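PDB 6IJ2: EAL domain protein from Vibrio cholerae serotype O1, which degrades the cyclic dinucleotides c-di-GMP and cGAMP as a standalone EAL-type phosphodiesterase, and is held here with 5'-pGpG bound. Local coordinates for residues P32-R37 with Y237-P242; E136-I141 with L170-T175; A221-L226 with E232-Y237. The protein carries 1 engineered substitution. One frame throughout, in Å; residues are numbered along the deposited sequence.

Interaction 1: residues P32-R37 with Y237-P242; sequences PIVNCR and YYFAKP. With nucleotides of chain B.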
loop_
_atom_site.group_PDB
_atom_site.type_symbol
_atom_site.label_atom_id
_atom_site.label_comp_id
_atom_site.label_asym_id
_atom_site.label_seq_id
_atom_site.Cartn_x
_atom_site.Cartn_y
_atom_site.Cartn_z
ATOM N N PRO A 32 24.539 6.314 5.649
ATOM C CA PRO A 32 24.498 7.477 4.751
ATOM C C PRO A 32 23.479 7.344 3.623
ATOM O O PRO A 32 23.183 6.254 3.122
ATOM C CB PRO A 32 25.927 7.551 4.194
ATOM C CG PRO A 32 26.449 6.171 4.300
ATOM C CD PRO A 32 25.809 5.576 5.542
ATOM N N ILE A 33 22.923 8.495 3.253
ATOM C CA ILE A 33 22.108 8.676 2.062
ATOM C C ILE A 33 22.972 9.454 1.085
ATOM O O ILE A 33 23.490 10.514 1.442
ATOM C CB ILE A 33 20.816 9.443 2.395
ATOM C CG1 ILE A 33 19.972 8.643 3.399
ATOM C CG2 ILE A 33 20.010 9.763 1.133
ATOM C CD1 ILE A 33 18.859 9.470 4.053
ATOM N N VAL A 34 23.135 8.937 -0.129
ATOM C CA VAL A 34 24.100 9.475 -1.086
ATOM C C VAL A 34 23.336 10.163 -2.200
ATOM O O VAL A 34 22.339 9.623 -2.691
ATOM C CB VAL A 34 24.997 8.360 -1.653
ATOM C CG1 VAL A 34 25.967 8.918 -2.674
ATOM C CG2 VAL A 34 25.747 7.659 -0.541
ATOM N N ASN A 35 23.779 11.366 -2.581
ATOM C CA ASN A 35 23.326 11.983 -3.824
ATOM C C ASN A 35 24.210 11.448 -4.943
ATOM O O ASN A 35 25.386 11.815 -5.035
ATOM C CB ASN A 35 23.406 13.505 -3.741
ATOM C CG ASN A 35 22.847 14.173 -4.968
ATOM O OD1 ASN A 35 23.200 13.822 -6.095
ATOM N ND2 ASN A 35 21.950 15.121 -4.762
ATOM N N CYS A 36 23.648 10.578 -5.790
ATOM C CA CYS A 36 24.422 9.881 -6.812
ATOM C C CYS A 36 24.830 10.778 -7.971
ATOM O O CYS A 36 25.705 10.394 -8.750
ATOM C CB CYS A 36 23.628 8.681 -7.332
ATOM S SG CYS A 36 23.486 7.433 -6.045
ATOM N N ARG A 37 24.225 11.951 -8.102
ATOM C CA ARG A 37 24.643 12.872 -9.147
ATOM C C ARG A 37 25.876 13.667 -8.719
ATOM O O ARG A 37 26.863 13.732 -9.454
ATOM C CB ARG A 37 23.499 13.815 -9.497
ATOM C CG ARG A 37 23.639 14.434 -10.870
ATOM C CD ARG A 37 22.656 15.562 -11.044
ATOM N NE ARG A 37 23.116 16.744 -10.334
ATOM C CZ ARG A 37 22.508 17.278 -9.283
ATOM N NH1 ARG A 37 21.391 16.752 -8.812
ATOM N NH2 ARG A 37 23.016 18.355 -8.713
ATOM N N TYR A 237 23.345 -1.013 1.412
ATOM C CA TYR A 237 24.622 -1.673 1.672
ATOM C C TYR A 237 25.631 -1.433 0.556
ATOM O O TYR A 237 26.839 -1.416 0.812
ATOM C CB TYR A 237 24.411 -3.176 1.857
ATOM C CG TYR A 237 23.706 -3.579 3.142
ATOM C CD1 TYR A 237 23.450 -2.655 4.154
ATOM C CD2 TYR A 237 23.312 -4.890 3.344
ATOM C CE1 TYR A 237 22.810 -3.033 5.326
ATOM C CE2 TYR A 237 22.665 -5.279 4.506
ATOM C CZ TYR A 237 22.420 -4.349 5.496
ATOM O OH TYR A 237 21.783 -4.742 6.656
ATOM N N TYR A 238 25.167 -1.267 -0.687
ATOM C CA TYR A 238 26.103 -0.986 -1.771
ATOM C C TYR A 238 26.934 0.255 -1.480
ATOM O O TYR A 238 28.111 0.317 -1.854
ATOM C CB TYR A 238 25.360 -0.815 -3.094
ATOM C CG TYR A 238 26.289 -0.465 -4.235
ATOM C CD1 TYR A 238 27.244 -1.367 -4.675
ATOM C CD2 TYR A 238 26.220 0.777 -4.857
ATOM C CE1 TYR A 238 28.116 -1.047 -5.706
ATOM C CE2 TYR A 238 27.090 1.109 -5.897
ATOM C CZ TYR A 238 28.027 0.186 -6.317
ATOM O OH TYR A 238 28.886 0.498 -7.343
ATOM N N PHE A 239 26.351 1.238 -0.795
ATOM C CA PHE A 239 27.075 2.459 -0.446
ATOM C C PHE A 239 27.791 2.329 0.894
ATOM O O PHE A 239 28.998 2.580 0.988
ATOM C CB PHE A 239 26.109 3.646 -0.436
ATOM C CG PHE A 239 25.397 3.835 -1.738
ATOM C CD1 PHE A 239 26.044 4.421 -2.817
ATOM C CD2 PHE A 239 24.095 3.380 -1.905
ATOM C CE1 PHE A 239 25.392 4.573 -4.041
ATOM C CE2 PHE A 239 23.445 3.530 -3.125
ATOM C CZ PHE A 239 24.091 4.129 -4.190
ATOM N N ALA A 240 27.066 1.923 1.932
ATOM C CA ALA A 240 27.670 1.699 3.235
ATOM C C ALA A 240 26.630 1.102 4.156
ATOM O O ALA A 240 25.486 1.564 4.186
ATOM C CB ALA A 240 28.209 3.001 3.845
ATOM N N LYS A 241 27.043 0.088 4.910
ATOM C CA LYS A 241 26.239 -0.420 6.002
ATOM C C LYS A 241 26.133 0.632 7.106
ATOM O O LYS A 241 26.968 1.534 7.191
ATOM C CB LYS A 241 26.859 -1.697 6.562
ATOM C CG LYS A 241 27.113 -2.794 5.535
ATOM C CD LYS A 241 27.905 -3.929 6.174
ATOM C CE LYS A 241 28.403 -4.933 5.149
ATOM N NZ LYS A 241 29.259 -5.978 5.790
ATOM N N PRO A 242 25.117 0.532 7.963
ATOM C CA PRO A 242 25.051 1.402 9.145
ATOM C C PRO A 242 26.329 1.334 9.973
ATOM O O PRO A 242 26.957 0.283 10.105
ATOM C CB PRO A 242 23.854 0.845 9.921
ATOM C CG PRO A 242 22.968 0.240 8.828
ATOM C CD PRO A 242 23.948 -0.372 7.868
ATOM O OP3 G B 1 12.998 1.261 6.017
ATOM P P G B 1 13.155 0.867 7.391
ATOM O OP1 G B 1 13.532 1.978 8.210
ATOM O OP2 G B 1 11.956 0.174 7.730
ATOM O "O5'" G B 1 14.312 -0.196 7.317
ATOM C "C5'" G B 1 15.635 0.105 7.747
ATOM C "C4'" G B 1 16.434 -1.169 7.877
ATOM O "O4'" G B 1 16.990 -1.518 6.594
ATOM C "C3'" G B 1 17.620 -1.133 8.848
ATOM O "O3'" G B 1 17.656 -2.243 9.722
ATOM C "C2'" G B 1 18.827 -1.206 7.924
ATOM O "O2'" G B 1 19.943 -1.878 8.429
ATOM C "C1'" G B 1 18.274 -2.026 6.773
ATOM N N9 G B 1 19.017 -1.844 5.535
ATOM C C8 G B 1 19.619 -0.692 5.095
ATOM N N7 G B 1 20.204 -0.831 3.941
ATOM C C5 G B 1 19.965 -2.150 3.593
ATOM C C6 G B 1 20.350 -2.880 2.440
ATOM O O6 G B 1 21.006 -2.500 1.480
ATOM N N1 G B 1 19.909 -4.194 2.496
ATOM C C2 G B 1 19.180 -4.731 3.523
ATOM N N2 G B 1 18.832 -6.007 3.384
ATOM N N3 G B 1 18.802 -4.059 4.594
ATOM C C4 G B 1 19.225 -2.783 4.563
#
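The Phe239 ring meets Val34 and Cys36 at a slant, at two different places along its length. Val34 CG2 lies 4.0 Å from Phe239 CD1, near the root of the ring, whereas Cys36 SG reaches the far end, 3.8 Å from Phe239 CZ. The sulfur sits 4.8 Å from the centroid of the Phe239 ring and 57° off its normal, an oblique sulfur-aromatic contact. One face of the same ring is covered by Tyr238 CD2. Tyr237 turns its own ring the other way, to the ligand: C6 of G1 of chain B lies 3.4 Å above the centre of one Tyr237 face. The base is also gripped by the main chain, because Tyr237 N donates to O6 of G1 over 2.8 Å in a nearly straight bond (178°). A smaller apolar touch, Pro32 CG to Ala240 CB at 3.7 Å, extends the packing along the strand. Where that strand ends, Asn35 OD1 accepts from Arg37 N at 2.9 Å, an Asx turn spanning Cys36. The contact thus joins the first and last strands of the EAL barrel: Val34 bonds through its backbone to Met234, Phe223 of helix 220-229 packs on Cys36 and Phe239, Phe254 meets the Phe239 ring edge-to-face, and Tyr44 of strand 41-49 touches Pro32.

Interaction 2: residues E136-I141 with L170-T175; sequences EDVNHI and LADFQT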
loop_
_atom_site.group_PDB
_atom_site.type_symbol
_atom_site.label_atom_id
_atom_site.label_comp_id
_atom_site.label_asym_id
_atom_site.label_seq_id
_atom_site.Cartn_x
_atom_site.Cartn_y
_atom_site.Cartn_z
ATOM N N GLU A 136 -7.459 4.225 7.788
ATOM C CA GLU A 136 -8.814 4.515 7.335
ATOM C C GLU A 136 -9.071 6.018 7.339
ATOM O O GLU A 136 -9.575 6.572 6.356
ATOM C CB GLU A 136 -9.835 3.782 8.208
ATOM C CG GLU A 136 -9.726 2.262 8.146
ATOM C CD GLU A 136 -10.755 1.551 9.017
ATOM O OE1 GLU A 136 -11.479 2.232 9.779
ATOM O OE2 GLU A 136 -10.839 0.307 8.937
ATOM N N ASP A 137 -8.728 6.691 8.437
ATOM C CA ASP A 137 -8.809 8.147 8.538
ATOM C C ASP A 137 -7.392 8.697 8.401
ATOM O O ASP A 137 -6.594 8.635 9.338
ATOM C CB ASP A 137 -9.458 8.573 9.851
ATOM C CG ASP A 137 -9.714 10.068 9.919
ATOM O OD1 ASP A 137 -9.345 10.783 8.966
ATOM O OD2 ASP A 137 -10.293 10.532 10.926
ATOM N N VAL A 138 -7.084 9.237 7.220
ATOM C CA VAL A 138 -5.756 9.769 6.947
ATOM C C VAL A 138 -5.471 11.060 7.698
ATOM O O VAL A 138 -4.313 11.485 7.756
ATOM C CB VAL A 138 -5.601 9.974 5.424
ATOM C CG1 VAL A 138 -6.307 11.253 4.980
ATOM C CG2 VAL A 138 -4.136 9.954 5.007
ATOM N N ASN A 139 -6.492 11.681 8.295
ATOM C CA ASN A 139 -6.304 12.983 8.926
ATOM C C ASN A 139 -5.337 12.925 10.103
ATOM O O ASN A 139 -4.648 13.912 10.380
ATOM C CB ASN A 139 -7.646 13.552 9.386
ATOM C CG ASN A 139 -8.354 14.326 8.294
ATOM O OD1 ASN A 139 -7.755 14.672 7.274
ATOM N ND2 ASN A 139 -9.634 14.616 8.507
ATOM N N HIS A 140 -5.271 11.795 10.808
ATOM C CA HIS A 140 -4.404 11.718 11.979
ATOM C C HIS A 140 -2.934 11.805 11.581
ATOM O O HIS A 140 -2.183 12.633 12.109
ATOM C CB HIS A 140 -4.682 10.430 12.755
ATOM C CG HIS A 140 -4.016 10.378 14.093
ATOM N ND1 HIS A 140 -2.666 10.139 14.244
ATOM C CD2 HIS A 140 -4.512 10.540 15.342
ATOM C CE1 HIS A 140 -2.360 10.155 15.529
ATOM N NE2 HIS A 140 -3.462 10.395 16.216
ATOM N N ILE A 141 -2.506 10.963 10.641
ATOM C CA ILE A 141 -1.112 10.995 10.218
ATOM C C ILE A 141 -0.828 12.254 9.401
ATOM O O ILE A 141 0.280 12.801 9.456
ATOM C CB ILE A 141 -0.776 9.703 9.449
ATOM C CG1 ILE A 141 0.713 9.637 9.112
ATOM C CG2 ILE A 141 -1.634 9.569 8.197
ATOM C CD1 ILE A 141 1.399 8.431 9.709
ATOM N N LEU A 170 -0.242 9.520 -0.075
ATOM C CA LEU A 170 0.099 10.565 -1.042
ATOM C C LEU A 170 -1.123 11.247 -1.634
ATOM O O LEU A 170 -1.006 12.379 -2.120
ATOM C CB LEU A 170 0.924 9.981 -2.185
ATOM C CG LEU A 170 2.318 9.527 -1.806
ATOM C CD1 LEU A 170 3.022 8.972 -3.024
ATOM C CD2 LEU A 170 3.050 10.730 -1.264
ATOM N N ALA A 171 -2.277 10.578 -1.635
ATOM C CA ALA A 171 -3.490 11.191 -2.171
ATOM C C ALA A 171 -3.926 12.391 -1.344
ATOM O O ALA A 171 -4.540 13.323 -1.876
ATOM C CB ALA A 171 -4.623 10.159 -2.250
ATOM N N ASP A 172 -3.606 12.407 -0.051
ATOM C CA ASP A 172 -4.116 13.449 0.826
ATOM C C ASP A 172 -3.051 14.382 1.391
ATOM O O ASP A 172 -3.406 15.460 1.876
ATOM C CB ASP A 172 -4.911 12.819 1.979
ATOM C CG ASP A 172 -6.257 12.270 1.522
ATOM O OD1 ASP A 172 -6.962 12.985 0.776
ATOM O OD2 ASP A 172 -6.609 11.130 1.896
ATOM N N PHE A 173 -1.774 14.010 1.344
ATOM C CA PHE A 173 -0.707 14.932 1.726
ATOM C C PHE A 173 0.589 14.495 1.064
ATOM O O PHE A 173 0.747 13.343 0.664
ATOM C CB PHE A 173 -0.525 15.010 3.250
ATOM C CG PHE A 173 -0.050 13.733 3.876
ATOM C CD1 PHE A 173 -0.963 12.747 4.245
ATOM C CD2 PHE A 173 1.297 13.516 4.109
ATOM C CE1 PHE A 173 -0.533 11.577 4.831
ATOM C CE2 PHE A 173 1.734 12.346 4.689
ATOM C CZ PHE A 173 0.814 11.374 5.052
ATOM N N GLN A 174 1.538 15.423 0.967
ATOM C CA GLN A 174 2.805 15.059 0.362
ATOM C C GLN A 174 3.941 15.445 1.297
ATOM O O GLN A 174 3.925 16.517 1.903
ATOM C CB GLN A 174 2.977 15.712 -1.007
ATOM C CG GLN A 174 1.947 15.256 -2.035
ATOM C CD GLN A 174 0.596 15.928 -1.863
ATOM O OE1 GLN A 174 0.510 17.156 -1.761
ATOM N NE2 GLN A 174 -0.473 15.125 -1.825
ATOM N N THR A 175 4.902 14.541 1.430
ATOM C CA THR A 175 6.126 14.804 2.167
ATOM C C THR A 175 7.182 15.383 1.235
ATOM O O THR A 175 7.004 15.449 0.015
ATOM C CB THR A 175 6.622 13.508 2.798
ATOM O OG1 THR A 175 6.545 12.471 1.808
ATOM C CG2 THR A 175 5.711 13.118 3.959
#
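Val138 packs against Asp172 and Phe173 where the start of helix 139-151 faces the loop between helix 166-170 and strand 177-180, two neighbouring peripheral parts of the EAL barrel. The tightest approach is Val138 CG1 to Asp172 OD2, 3.1 Å, a methyl pressed on a carboxylate oxygen rather than a polar bond. With chi1 at 79°, CG1 lies between the backbone N and the carbonyl carbon of Val138; the other methyl is thereby sent to the aromatic ring, where Val138 CG2 stands 4.0 Å from Phe173 CE1, at the edge and in the ring plane. The same ring atom is shared with the helix one turn on: Ile141 CG2 comes within 4.1 Å of Phe173 CE1, the two side chains crossing at about a right angle.

Around this first shell, Lys142, Val145 and Glu146 of the helix also touch Phe173, and Leu169 packs on both Val138 and Ile141. The other carboxylate oxygen, Asp172 OD1, forms a salt bridge with Arg194 of the second subunit, and Ala171 packs on Leu184 of that subunit, so the loop serves both this contact and the dimer interface. On the helix side, Asp137 OD1 accepts from Asn139 N at 3.1 Å, a capping bond that comes from above the carboxylate plane and fixes the turn carrying Val138. The loop is braced from within by its own amide: Gln174 NE2 donates to Leu170 O over 2.8 Å (153° at the hydrogen), with that oxygen lying only 3° out of the Gln174 amide plane.

Interaction 3: residues A221-L226 with E232-Y237; sequences AEFAWL and ELMQGY. With nucleotides of chain B.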
loop_
_atom_site.group_PDB
_atom_site.type_symbol
_atom_site.label_atom_id
_atom_site.label_comp_id
_atom_site.label_asym_id
_atom_site.label_seq_id
_atom_site.Cartn_x
_atom_site.Cartn_y
_atom_site.Cartn_z
ATOM N N ALA A 221 24.547 -2.765 -10.390
ATOM C CA ALA A 221 23.565 -2.832 -11.469
ATOM C C ALA A 221 22.261 -2.151 -11.075
ATOM O O ALA A 221 21.628 -1.481 -11.903
ATOM C CB ALA A 221 23.308 -4.288 -11.859
ATOM N N GLU A 222 21.829 -2.338 -9.820
ATOM C CA GLU A 222 20.659 -1.624 -9.315
ATOM C C GLU A 222 20.899 -0.121 -9.323
ATOM O O GLU A 222 20.068 0.651 -9.816
ATOM C CB GLU A 222 20.326 -2.100 -7.895
ATOM C CG GLU A 222 19.732 -3.503 -7.824
ATOM C CD GLU A 222 19.757 -4.055 -6.407
ATOM O OE1 GLU A 222 20.304 -3.368 -5.528
ATOM O OE2 GLU A 222 19.245 -5.172 -6.176
ATOM N N PHE A 223 22.036 0.309 -8.768
ATOM C CA PHE A 223 22.364 1.733 -8.706
ATOM C C PHE A 223 22.341 2.355 -10.094
ATOM O O PHE A 223 21.766 3.434 -10.295
ATOM C CB PHE A 223 23.738 1.922 -8.050
ATOM C CG PHE A 223 24.536 3.082 -8.600
ATOM C CD1 PHE A 223 24.342 4.362 -8.114
ATOM C CD2 PHE A 223 25.498 2.888 -9.583
ATOM C CE1 PHE A 223 25.092 5.432 -8.601
ATOM C CE2 PHE A 223 26.240 3.947 -10.072
ATOM C CZ PHE A 223 26.031 5.221 -9.585
ATOM N N ALA A 224 22.940 1.671 -11.073
ATOM C CA ALA A 224 23.093 2.281 -12.391
ATOM C C ALA A 224 21.749 2.401 -13.094
ATOM O O ALA A 224 21.494 3.390 -13.801
ATOM C CB ALA A 224 24.073 1.472 -13.245
ATOM N N TRP A 225 20.884 1.400 -12.927
ATOM C CA TRP A 225 19.550 1.493 -13.500
ATOM C C TRP A 225 18.784 2.649 -12.868
ATOM O O TRP A 225 18.174 3.466 -13.571
ATOM C CB TRP A 225 18.797 0.158 -13.330
ATOM C CG TRP A 225 17.586 0.145 -14.172
ATOM C CD1 TRP A 225 17.466 -0.379 -15.441
ATOM C CD2 TRP A 225 16.319 0.724 -13.860
ATOM N NE1 TRP A 225 16.224 -0.144 -15.922
ATOM C CE2 TRP A 225 15.489 0.523 -14.977
ATOM C CE3 TRP A 225 15.804 1.395 -12.744
ATOM C CZ2 TRP A 225 14.165 0.963 -15.016
ATOM C CZ3 TRP A 225 14.487 1.836 -12.784
ATOM C CH2 TRP A 225 13.685 1.617 -13.912
ATOM N N LEU A 226 18.831 2.747 -11.533
ATOM C CA LEU A 226 18.082 3.784 -10.827
ATOM C C LEU A 226 18.603 5.177 -11.173
ATOM O O LEU A 226 17.816 6.118 -11.335
ATOM C CB LEU A 226 18.166 3.539 -9.319
ATOM C CG LEU A 226 17.418 2.278 -8.879
ATOM C CD1 LEU A 226 17.902 1.880 -7.494
ATOM C CD2 LEU A 226 15.922 2.547 -8.901
ATOM N N GLU A 232 18.108 10.363 -7.683
ATOM C CA GLU A 232 19.355 10.949 -7.210
ATOM C C GLU A 232 19.739 10.427 -5.833
ATOM O O GLU A 232 20.856 9.946 -5.652
ATOM C CB GLU A 232 19.246 12.474 -7.190
ATOM C CG GLU A 232 19.036 13.064 -8.570
ATOM C CD GLU A 232 19.410 14.538 -8.625
ATOM O OE1 GLU A 232 19.732 15.105 -7.563
ATOM O OE2 GLU A 232 19.399 15.121 -9.732
ATOM N N LEU A 233 18.815 10.462 -4.874
ATOM C CA LEU A 233 19.119 10.029 -3.516
ATOM C C LEU A 233 18.994 8.517 -3.396
ATOM O O LEU A 233 17.961 7.932 -3.761
ATOM C CB LEU A 233 18.193 10.712 -2.507
ATOM C CG LEU A 233 18.188 12.234 -2.517
ATOM C CD1 LEU A 233 17.265 12.780 -1.426
ATOM C CD2 LEU A 233 19.609 12.750 -2.339
ATOM N N MET A 234 20.038 7.877 -2.870
ATOM C CA MET A 234 20.012 6.435 -2.668
ATOM C C MET A 234 20.621 6.078 -1.318
ATOM O O MET A 234 21.402 6.837 -0.733
ATOM C CB MET A 234 20.758 5.689 -3.788
ATOM C CG MET A 234 20.128 5.897 -5.169
ATOM S SD MET A 234 20.830 4.780 -6.388
ATOM C CE MET A 234 20.625 5.706 -7.914
ATOM N N GLN A 235 20.254 4.895 -0.844
ATOM C CA GLN A 235 20.709 4.372 0.432
ATOM C C GLN A 235 20.814 2.862 0.288
ATOM O O GLN A 235 20.028 2.253 -0.441
ATOM C CB GLN A 235 19.719 4.774 1.533
ATOM C CG GLN A 235 20.078 4.380 2.918
ATOM C CD GLN A 235 19.059 4.878 3.934
ATOM O OE1 GLN A 235 18.122 5.625 3.602
ATOM N NE2 GLN A 235 19.230 4.466 5.167
ATOM N N GLY A 236 21.782 2.255 0.957
ATOM C CA GLY A 236 21.872 0.808 0.900
ATOM C C GLY A 236 23.275 0.302 1.165
ATOM O O GLY A 236 24.257 1.042 1.134
ATOM N N TYR A 237 23.345 -1.013 1.412
ATOM C CA TYR A 237 24.622 -1.673 1.672
ATOM C C TYR A 237 25.631 -1.433 0.556
ATOM O O TYR A 237 26.839 -1.416 0.812
ATOM C CB TYR A 237 24.411 -3.176 1.857
ATOM C CG TYR A 237 23.706 -3.579 3.142
ATOM C CD1 TYR A 237 23.450 -2.655 4.154
ATOM C CD2 TYR A 237 23.312 -4.890 3.344
ATOM C CE1 TYR A 237 22.810 -3.033 5.326
ATOM C CE2 TYR A 237 22.665 -5.279 4.506
ATOM C CZ TYR A 237 22.420 -4.349 5.496
ATOM O OH TYR A 237 21.783 -4.742 6.656
ATOM O OP3 G B 1 12.998 1.261 6.017
ATOM P P G B 1 13.155 0.867 7.391
ATOM O OP1 G B 1 13.532 1.978 8.210
ATOM O OP2 G B 1 11.956 0.174 7.730
ATOM O "O5'" G B 1 14.312 -0.196 7.317
ATOM C "C5'" G B 1 15.635 0.105 7.747
ATOM C "C4'" G B 1 16.434 -1.169 7.877
ATOM O "O4'" G B 1 16.990 -1.518 6.594
ATOM C "C3'" G B 1 17.620 -1.133 8.848
ATOM O "O3'" G B 1 17.656 -2.243 9.722
ATOM C "C2'" G B 1 18.827 -1.206 7.924
ATOM O "O2'" G B 1 19.943 -1.878 8.429
ATOM C "C1'" G B 1 18.274 -2.026 6.773
ATOM N N9 G B 1 19.017 -1.844 5.535
ATOM C C8 G B 1 19.619 -0.692 5.095
ATOM N N7 G B 1 20.204 -0.831 3.941
ATOM C C5 G B 1 19.965 -2.150 3.593
ATOM C C6 G B 1 20.350 -2.880 2.440
ATOM O O6 G B 1 21.006 -2.500 1.480
ATOM N N1 G B 1 19.909 -4.194 2.496
ATOM C C2 G B 1 19.180 -4.731 3.523
ATOM N N2 G B 1 18.832 -6.007 3.384
ATOM N N3 G B 1 18.802 -4.059 4.594
ATOM C C4 G B 1 19.225 -2.783 4.563
#
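Met234 projects from the last barrel strand onto Phe223 and Leu226 of helix 220-229; strand 233-244 and this helix are the second strand and the helix of a beta-alpha-beta unit that begins with strand 211-214. The conformation of Met234 explains how it spans the gap between backbones: CG stands anti to the carbonyl carbon (chi1 -62°), and beyond CG the chain is extended, carrying sulfur and methyl to the helix surface. There SD lies 3.9 Å from Phe223 CD1. The ring centroid of Phe223 is 5.2 Å from Met234 SD, which sits 76° off the ring normal; this is a Met-aromatic contact made at the ring edge. The Phe223 side chain crosses that of Met234 at about a right angle.

The terminal methyl goes further, between two residues three apart on the helix. Met234 CE is 3.6 Å from Leu226 CB and 3.5 Å from Phe223 O, so it rests partly on the helix main chain. Leu226 does the touching with its CB, while its side chain also packs on Ala214 of the preceding strand. Cys36, just past the end of strand 27-35, and Phe239, farther along Met234's own strand, also pack on Met234, and a backbone bond between Val34 and Met234 ties this core to strand 27-35.

On the next residue of the strand, Gln235 NE2 donates to Gln31 OE1 and to Glu45 OE1; Glu45 is a calcium ligand, so Gln235 belongs to the second shell of that site. Gly236 follows with a strongly extended backbone of positive phi, and its CA comes within 3.5 Å of O6 of G1 of chain B.

Overall arrangement
From the N terminus, 32-37 comes first and is met by 237-242 only after 199 intervening residues, so interaction 1 closes a long loop that joins the first and last strands of the sheet. Interaction 2 is nested inside it, closing a 28-residue excursion through strand 154-160 and helix 166-170, from the beginning of helix 139-151 to the loop before strand 177-180. Interaction 3 comes later in series, is likewise nested within interaction 1, and closes the short connection from helix 220-229 into strand 233-244. Interactions 1 and 3 share Tyr237 and touch, with an Arg37 to Glu232 salt bridge among their links. Interaction 2 lies across the chain's centre from interaction 1, their centres about 29 Å apart.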